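Local coordinates for protein AGR_C_1268p (Agrobacterium tumefaciens str. C58, PDB 2GHS) that probably acts as a metal-dependent lactonase of the SMP-30/regucalcin family, hydrolysing sugar lactones such as gluconolactone with one bound divalent cation, at residues C237-N245 with R255-I263. Sequence-based numbering, arbitrary orientation.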
loop_
_atom_site.group_PDB
_atom_site.type_symbol
_atom_site.label_atom_id
_atom_site.label_comp_id
_atom_site.label_asym_id
_atom_site.label_seq_id
_atom_site.Cartn_x
_atom_site.Cartn_y
_atom_site.Cartn_z
ATOM N N CYS A 237 -7.577 5.834 -2.974
ATOM C CA CYS A 237 -8.891 6.381 -3.201
ATOM C C CYS A 237 -8.702 7.868 -3.564
ATOM O O CYS A 237 -8.054 8.635 -2.822
ATOM C CB CYS A 237 -9.751 6.160 -1.967
ATOM S SG CYS A 237 -11.455 6.672 -2.136
ATOM N N ASP A 238 -9.178 8.261 -4.756
ATOM C CA ASP A 238 -8.927 9.611 -5.233
ATOM C C ASP A 238 -9.906 10.665 -4.640
ATOM O O ASP A 238 -10.726 10.367 -3.782
ATOM C CB ASP A 238 -8.841 9.660 -6.772
ATOM C CG ASP A 238 -10.166 9.455 -7.467
ATOM O OD1 ASP A 238 -11.233 9.618 -6.833
ATOM O OD2 ASP A 238 -10.161 9.135 -8.710
ATOM N N ALA A 239 -9.774 11.909 -5.094
ATOM C CA ALA A 239 -10.487 13.014 -4.473
ATOM C C ALA A 239 -11.977 12.915 -4.750
ATOM O O ALA A 239 -12.766 13.535 -4.034
ATOM C CB ALA A 239 -9.965 14.338 -4.985
ATOM N N GLU A 240 -12.347 12.191 -5.807
ATOM C CA GLU A 240 -13.750 11.938 -6.152
ATOM C C GLU A 240 -14.317 10.697 -5.467
ATOM O O GLU A 240 -15.519 10.451 -5.564
ATOM C CB GLU A 240 -13.893 11.697 -7.637
ATOM C CG GLU A 240 -13.893 12.906 -8.429
ATOM C CD GLU A 240 -14.328 12.588 -9.874
ATOM O OE1 GLU A 240 -14.753 11.404 -10.192
ATOM O OE2 GLU A 240 -14.243 13.548 -10.658
ATOM N N GLY A 241 -13.483 9.903 -4.807
ATOM C CA GLY A 241 -13.896 8.700 -4.136
ATOM C C GLY A 241 -13.729 7.430 -4.943
ATOM O O GLY A 241 -14.129 6.370 -4.457
ATOM N N HIS A 242 -13.164 7.496 -6.158
ATOM C CA HIS A 242 -12.881 6.275 -6.928
ATOM C C HIS A 242 -11.763 5.515 -6.265
ATOM O O HIS A 242 -10.786 6.100 -5.778
ATOM C CB HIS A 242 -12.482 6.591 -8.378
ATOM C CG HIS A 242 -13.612 7.056 -9.241
ATOM N ND1 HIS A 242 -13.576 6.992 -10.634
ATOM C CD2 HIS A 242 -14.769 7.679 -8.922
ATOM C CE1 HIS A 242 -14.696 7.487 -11.116
ATOM N NE2 HIS A 242 -15.439 7.917 -10.104
ATOM N N ILE A 243 -11.845 4.185 -6.324
ATOM C CA ILE A 243 -10.789 3.290 -5.824
ATOM C C ILE A 243 -9.928 2.837 -6.992
ATOM O O ILE A 243 -10.447 2.410 -8.026
ATOM C CB ILE A 243 -11.418 2.099 -5.062
ATOM C CG1 ILE A 243 -12.147 2.614 -3.803
ATOM C CG2 ILE A 243 -10.358 1.032 -4.795
ATOM C CD1 ILE A 243 -12.895 1.576 -3.078
ATOM N N TRP A 244 -8.606 2.945 -6.815
ATOM C CA TRP A 244 -7.642 2.530 -7.787
ATOM C C TRP A 244 -6.853 1.382 -7.147
ATOM O O TRP A 244 -6.149 1.602 -6.165
ATOM C CB TRP A 244 -6.696 3.681 -8.132
ATOM C CG TRP A 244 -7.354 4.872 -8.789
ATOM C CD1 TRP A 244 -8.246 5.730 -8.235
ATOM C CD2 TRP A 244 -7.175 5.290 -10.145
ATOM N NE1 TRP A 244 -8.604 6.692 -9.166
ATOM C CE2 TRP A 244 -7.954 6.435 -10.339
ATOM C CE3 TRP A 244 -6.385 4.839 -11.198
ATOM C CZ2 TRP A 244 -7.984 7.137 -11.573
ATOM C CZ3 TRP A 244 -6.403 5.536 -12.424
ATOM C CH2 TRP A 244 -7.215 6.652 -12.590
ATOM N N ASN A 245 -7.032 0.177 -7.666
ATOM C CA ASN A 245 -6.549 -1.079 -7.059
ATOM C C ASN A 245 -5.557 -1.805 -7.962
ATOM O O ASN A 245 -5.892 -2.114 -9.130
ATOM C CB ASN A 245 -7.746 -2.011 -6.786
ATOM C CG ASN A 245 -7.326 -3.354 -6.279
ATOM O OD1 ASN A 245 -7.587 -4.388 -6.923
ATOM N ND2 ASN A 245 -6.678 -3.369 -5.113
ATOM N N ARG A 255 -9.763 0.696 -11.813
ATOM C CA ARG A 255 -10.473 1.832 -11.254
ATOM C C ARG A 255 -11.985 1.542 -11.177
ATOM O O ARG A 255 -12.619 1.085 -12.133
ATOM C CB ARG A 255 -10.207 3.052 -12.104
ATOM C CG ARG A 255 -10.915 4.315 -11.709
ATOM C CD ARG A 255 -10.655 5.399 -12.774
ATOM N NE ARG A 255 -11.272 6.707 -12.494
ATOM C CZ ARG A 255 -11.148 7.727 -13.323
ATOM N NH1 ARG A 255 -10.455 7.599 -14.446
ATOM N NH2 ARG A 255 -11.707 8.875 -13.038
ATOM N N TYR A 256 -12.491 1.806 -9.986
ATOM C CA TYR A 256 -13.914 1.650 -9.628
ATOM C C TYR A 256 -14.565 2.943 -9.217
ATOM O O TYR A 256 -14.003 3.697 -8.404
ATOM C CB TYR A 256 -14.005 0.688 -8.473
ATOM C CG TYR A 256 -13.388 -0.691 -8.759
ATOM C CD1 TYR A 256 -12.039 -0.957 -8.490
ATOM C CD2 TYR A 256 -14.156 -1.713 -9.291
ATOM C CE1 TYR A 256 -11.486 -2.218 -8.758
ATOM C CE2 TYR A 256 -13.602 -2.972 -9.546
ATOM C CZ TYR A 256 -12.275 -3.221 -9.284
ATOM O OH TYR A 256 -11.730 -4.486 -9.534
ATOM N N ASP A 257 -15.777 3.153 -9.704
ATOM C CA ASP A 257 -16.503 4.396 -9.408
ATOM C C ASP A 257 -17.135 4.279 -8.045
ATOM O O ASP A 257 -16.886 3.304 -7.340
ATOM C CB ASP A 257 -17.492 4.728 -10.508
ATOM C CG ASP A 257 -18.699 3.767 -10.575
ATOM O OD1 ASP A 257 -18.973 3.019 -9.585
ATOM O OD2 ASP A 257 -19.379 3.803 -11.628
ATOM N N THR A 258 -17.884 5.293 -7.606
ATOM C CA THR A 258 -18.338 5.245 -6.227
ATOM C C THR A 258 -19.516 4.275 -6.028
ATOM O O THR A 258 -19.929 4.075 -4.872
ATOM C CB THR A 258 -18.752 6.614 -5.688
ATOM O OG1 THR A 258 -19.862 7.088 -6.446
ATOM C CG2 THR A 258 -17.582 7.635 -5.787
ATOM N N ASP A 259 -20.058 3.706 -7.109
ATOM C CA ASP A 259 -21.022 2.596 -7.003
ATOM C C ASP A 259 -20.351 1.215 -7.014
ATOM O O ASP A 259 -21.004 0.179 -6.903
ATOM C CB ASP A 259 -22.020 2.675 -8.145
ATOM C CG ASP A 259 -23.030 3.795 -7.949
ATOM O OD1 ASP A 259 -23.306 4.111 -6.782
ATOM O OD2 ASP A 259 -23.527 4.336 -8.952
ATOM N N GLY A 260 -19.042 1.205 -7.163
ATOM C CA GLY A 260 -18.276 -0.003 -7.252
ATOM C C GLY A 260 -18.250 -0.641 -8.636
ATOM O O GLY A 260 -17.833 -1.782 -8.765
ATOM N N ASN A 261 -18.678 0.081 -9.675
ATOM C CA ASN A 261 -18.529 -0.383 -11.058
ATOM C C ASN A 261 -17.072 -0.282 -11.504
ATOM O O ASN A 261 -16.403 0.696 -11.215
ATOM C CB ASN A 261 -19.380 0.450 -12.014
ATOM C CG ASN A 261 -20.846 0.447 -11.639
ATOM O OD1 ASN A 261 -21.435 -0.620 -11.500
ATOM N ND2 ASN A 261 -21.432 1.632 -11.465
ATOM N N HIS A 262 -16.597 -1.311 -12.186
ATOM C CA HIS A 262 -15.267 -1.357 -12.764
ATOM C C HIS A 262 -15.249 -0.604 -14.073
ATOM O O HIS A 262 -15.710 -1.108 -15.105
ATOM C CB HIS A 262 -14.862 -2.810 -12.995
ATOM C CG HIS A 262 -13.435 -2.981 -13.396
ATOM N ND1 HIS A 262 -12.966 -4.144 -13.967
ATOM C CD2 HIS A 262 -12.378 -2.138 -13.334
ATOM C CE1 HIS A 262 -11.687 -3.996 -14.266
ATOM N NE2 HIS A 262 -11.298 -2.794 -13.873
ATOM N N ILE A 263 -14.749 0.630 -14.028
ATOM C CA ILE A 263 -14.848 1.498 -15.199
ATOM C C ILE A 263 -13.598 1.552 -16.076
ATOM O O ILE A 263 -13.692 1.926 -17.256
ATOM C CB ILE A 263 -15.293 2.929 -14.858
ATOM C CG1 ILE A 263 -14.204 3.650 -14.056
ATOM C CG2 ILE A 263 -16.666 2.972 -14.163
ATOM C CD1 ILE A 263 -14.444 5.125 -13.990
HETATM O O HOH W 1 -12.241 9.997 -10.339
HETATM O O HOH W 2 -15.705 4.094 -4.448
HETATM O O HOH W 3 -18.672 7.683 -9.152
HETATM O O HOH W 4 -9.182 -5.057 -9.139
#
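R255 runs alongside W244, and its NE meets the H242 imidazole. With CG anti to the backbone N (chi1 177°) and the chain extended to NE, the arginine lies along the indole: CD sits over one face, 3.4 Å from W244 CZ2, a CH-pi contact, and the guanidinium is tilted only 20° from the ring plane. R255 NE donates to H242 ND1 (3.0 Å), slightly off the plane of each group. The imidazole is sandwiched: D257 CA packs over the centre of one face, 3.7 Å from the H242 ring centroid, while a water lies over the other. That water accepts from R255 NH2 and donates to D238 OD2 and, weakly, to E240 OE1.

Beneath these side chains the backbones pair antiparallel. I243 and Y256 form the hydrogen-bonded pair, with Y256 N to I243 O at 2.9 Å; W244 and R255 are the adjacent non-hydrogen-bonded pair. D238 positions the first shell: OD2 lies in the indole plane and takes W244 NE1 in a nearly straight bond (2.9 Å, 169°), and OD1 takes the backbone N of H242. D257 braces its own type I turn in the matching way, OD1 taking the backbone N of N261 and OD2 its ND2. On the sheet face carrying I243 and Y256, water links Y256 OH to N245 OD1, while N245 ND2 bonds S235; the N245 side chain is about 5 Å from that of D233, the predicted proton donor/acceptor, so this face borders the probable active site.

The contact joins the two strands of hairpin 243-248/252-256 in one beta-propeller blade, at the end away from its connecting turn, where turns 238-241 and 257-260 lead to flanking strands 231-237 and 262-267. Y266 stacks on W244 and bonds R255 NH1, and strand 220-224 packs against I243 and Y256.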